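Local coordinates for tudor domain-containing protein 1 (Mus musculus, PDB 4B9W), which acts as a germline scaffold for Piwi proteins, binding their methylated arginines through Tudor domains such as this third, extended one, and supports piRNA-mediated transposon repression, at residues V22-Y27 with Y33-K38. Sequence-based numbering, arbitrary orientation.
Sequences VVCMMY and YCHFLK
Cys24 lays its side chain over one face of the His35 imidazole, in a sulfur-aromatic contact from SG, 3.8 Å from the ring centroid and 16° off its normal, and a CH-pi contact from CB. The sulfur lies between its own backbone N and carbonyl carbon (chi1 54°), a rotamer that turns it over the ring. Both residues belong to an antiparallel hairpin of the extended Tudor domain, formed by strands 18-26 and 31-36, and Cys24 sits in a classic beta bulge: it and Met25 both face Tyr33, whose O accepts from Cys24 N (2.8 Å) and Met25 N (3.3 Å) on the same face of its carbonyl plane. Cysteine suits this position, being short enough to lie on the ring and ending in a polarisable sulfur. Val22, beta-branched and apolar, packs CG2 3.7 Å from His35 CB, at the ring's edge, and also meets Leu37 CD2. His35 NE2 is hydrogen-bonded to Asp102 O, and an alanine in place of His35 would probably leave that carbonyl without this donor and Cys24 without the flat surface it packs on. On the other face of the sheet, Val23 CG2 touches Cys34 SG. Beyond the bulge, Tyr27 suits its place by offering a ring to pack on the bound MILI peptide and a hydroxyl that bonds to Gly104 O. That ring is met at its edge by a second tyrosine, Tyr33 CE1 lying 3.7 Å from Tyr27 CE2.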
loop_
_atom_site.group_PDB
_atom_site.type_symbol
_atom_site.label_atom_id
_atom_site.label_comp_id
_atom_site.label_asym_id
_atom_site.label_seq_id
_atom_site.Cartn_x
_atom_site.Cartn_y
_atom_site.Cartn_z
ATOM N N VAL A 22 -22.335 4.769 5.121
ATOM C CA VAL A 22 -22.394 4.510 3.698
ATOM C C VAL A 22 -20.938 4.223 3.339
ATOM O O VAL A 22 -20.029 4.919 3.815
ATOM C CB VAL A 22 -22.922 5.716 2.859
ATOM C CG1 VAL A 22 -24.449 5.801 2.926
ATOM C CG2 VAL A 22 -22.289 7.024 3.309
ATOM N N VAL A 23 -20.723 3.165 2.559
ATOM C CA VAL A 23 -19.390 2.795 2.122
ATOM C C VAL A 23 -18.982 3.744 0.975
ATOM O O VAL A 23 -19.688 3.842 -0.019
ATOM C CB VAL A 23 -19.366 1.311 1.694
ATOM C CG1 VAL A 23 -17.985 0.907 1.153
ATOM C CG2 VAL A 23 -19.781 0.420 2.874
ATOM N N CYS A 24 -17.881 4.470 1.127
ATOM C CA CYS A 24 -17.430 5.398 0.074
ATOM C C CYS A 24 -16.256 4.856 -0.778
ATOM O O CYS A 24 -15.954 5.358 -1.873
ATOM C CB CYS A 24 -17.080 6.758 0.684
ATOM S SG CYS A 24 -15.896 6.699 2.052
ATOM N N MET A 25 -15.560 3.853 -0.280
ATOM C CA MET A 25 -14.542 3.227 -1.112
ATOM C C MET A 25 -14.383 1.777 -0.671
ATOM O O MET A 25 -14.653 1.433 0.482
ATOM C CB MET A 25 -13.228 4.031 -1.065
ATOM C CG MET A 25 -12.100 3.514 -1.969
ATOM S SD MET A 25 -12.392 3.674 -3.738
ATOM C CE MET A 25 -11.267 2.394 -4.355
ATOM N N MET A 26 -14.018 0.922 -1.622
ATOM C CA MET A 26 -14.014 -0.510 -1.413
ATOM C C MET A 26 -12.815 -1.141 -2.095
ATOM O O MET A 26 -12.542 -0.875 -3.265
ATOM C CB MET A 26 -15.291 -1.084 -1.998
ATOM C CG MET A 26 -15.298 -2.588 -2.166
ATOM S SD MET A 26 -15.781 -3.471 -0.681
ATOM C CE MET A 26 -16.953 -4.572 -1.461
ATOM N N TYR A 27 -12.108 -1.980 -1.348
ATOM C CA TYR A 27 -11.019 -2.774 -1.873
ATOM C C TYR A 27 -11.228 -4.240 -1.580
ATOM O O TYR A 27 -10.909 -5.071 -2.424
ATOM C CB TYR A 27 -9.686 -2.327 -1.280
ATOM C CG TYR A 27 -9.284 -0.933 -1.618
ATOM C CD1 TYR A 27 -8.607 -0.653 -2.795
ATOM C CD2 TYR A 27 -9.580 0.125 -0.761
ATOM C CE1 TYR A 27 -8.217 0.638 -3.102
ATOM C CE2 TYR A 27 -9.203 1.414 -1.068
ATOM C CZ TYR A 27 -8.519 1.665 -2.234
ATOM O OH TYR A 27 -8.154 2.952 -2.525
ATOM N N TYR A 33 -13.809 1.715 3.046
ATOM C CA TYR A 33 -13.884 3.015 3.657
ATOM C C TYR A 33 -15.328 3.449 3.782
ATOM O O TYR A 33 -16.121 3.238 2.867
ATOM C CB TYR A 33 -13.064 4.004 2.824
ATOM C CG TYR A 33 -11.595 3.750 2.971
ATOM C CD1 TYR A 33 -10.970 2.734 2.258
ATOM C CD2 TYR A 33 -10.838 4.479 3.864
ATOM C CE1 TYR A 33 -9.624 2.473 2.420
ATOM C CE2 TYR A 33 -9.484 4.227 4.023
ATOM C CZ TYR A 33 -8.891 3.232 3.307
ATOM O OH TYR A 33 -7.561 2.987 3.466
ATOM N N CYS A 34 -15.661 4.045 4.927
ATOM C CA CYS A 34 -17.030 4.474 5.192
ATOM C C CYS A 34 -17.081 5.927 5.601
ATOM O O CYS A 34 -16.174 6.428 6.265
ATOM C CB CYS A 34 -17.653 3.651 6.325
ATOM S SG CYS A 34 -17.983 1.906 5.959
ATOM N N HIS A 35 -18.153 6.596 5.189
ATOM C CA HIS A 35 -18.607 7.784 5.861
ATOM C C HIS A 35 -19.518 7.368 6.988
ATOM O O HIS A 35 -20.499 6.646 6.768
ATOM C CB HIS A 35 -19.360 8.682 4.912
ATOM C CG HIS A 35 -18.507 9.274 3.832
ATOM N ND1 HIS A 35 -18.974 9.504 2.582
ATOM C CD2 HIS A 35 -17.188 9.679 3.843
ATOM C CE1 HIS A 35 -18.001 10.042 1.835
ATOM N NE2 HIS A 35 -16.896 10.144 2.606
ATOM N N PHE A 36 -19.181 7.805 8.204
ATOM C CA PHE A 36 -20.007 7.595 9.385
ATOM C C PHE A 36 -20.979 8.778 9.552
ATOM O O PHE A 36 -20.564 9.950 9.621
ATOM C CB PHE A 36 -19.118 7.354 10.606
ATOM C CG PHE A 36 -18.436 6.006 10.585
ATOM C CD1 PHE A 36 -17.406 5.744 9.705
ATOM C CD2 PHE A 36 -18.858 4.988 11.421
ATOM C CE1 PHE A 36 -16.777 4.511 9.690
ATOM C CE2 PHE A 36 -18.246 3.741 11.413
ATOM C CZ PHE A 36 -17.208 3.498 10.544
ATOM N N LEU A 37 -22.271 8.474 9.534
ATOM C CA LEU A 37 -23.297 9.510 9.462
ATOM C C LEU A 37 -23.667 9.955 10.862
ATOM O O LEU A 37 -24.717 9.579 11.409
ATOM C CB LEU A 37 -24.529 9.030 8.683
ATOM C CG LEU A 37 -24.316 8.368 7.318
ATOM C CD1 LEU A 37 -25.653 7.888 6.755
ATOM C CD2 LEU A 37 -23.611 9.287 6.333
ATOM N N LYS A 38 -22.762 10.720 11.460
ATOM C CA LYS A 38 -22.997 11.339 12.757
ATOM C C LYS A 38 -22.468 12.770 12.729
ATOM O O LYS A 38 -21.765 13.165 11.793
ATOM C CB LYS A 38 -22.363 10.526 13.894
ATOM C CG LYS A 38 -20.866 10.267 13.805
ATOM C CD LYS A 38 -20.361 9.649 15.109
ATOM C CE LYS A 38 -18.836 9.656 15.182
ATOM N NZ LYS A 38 -18.321 9.317 16.542
#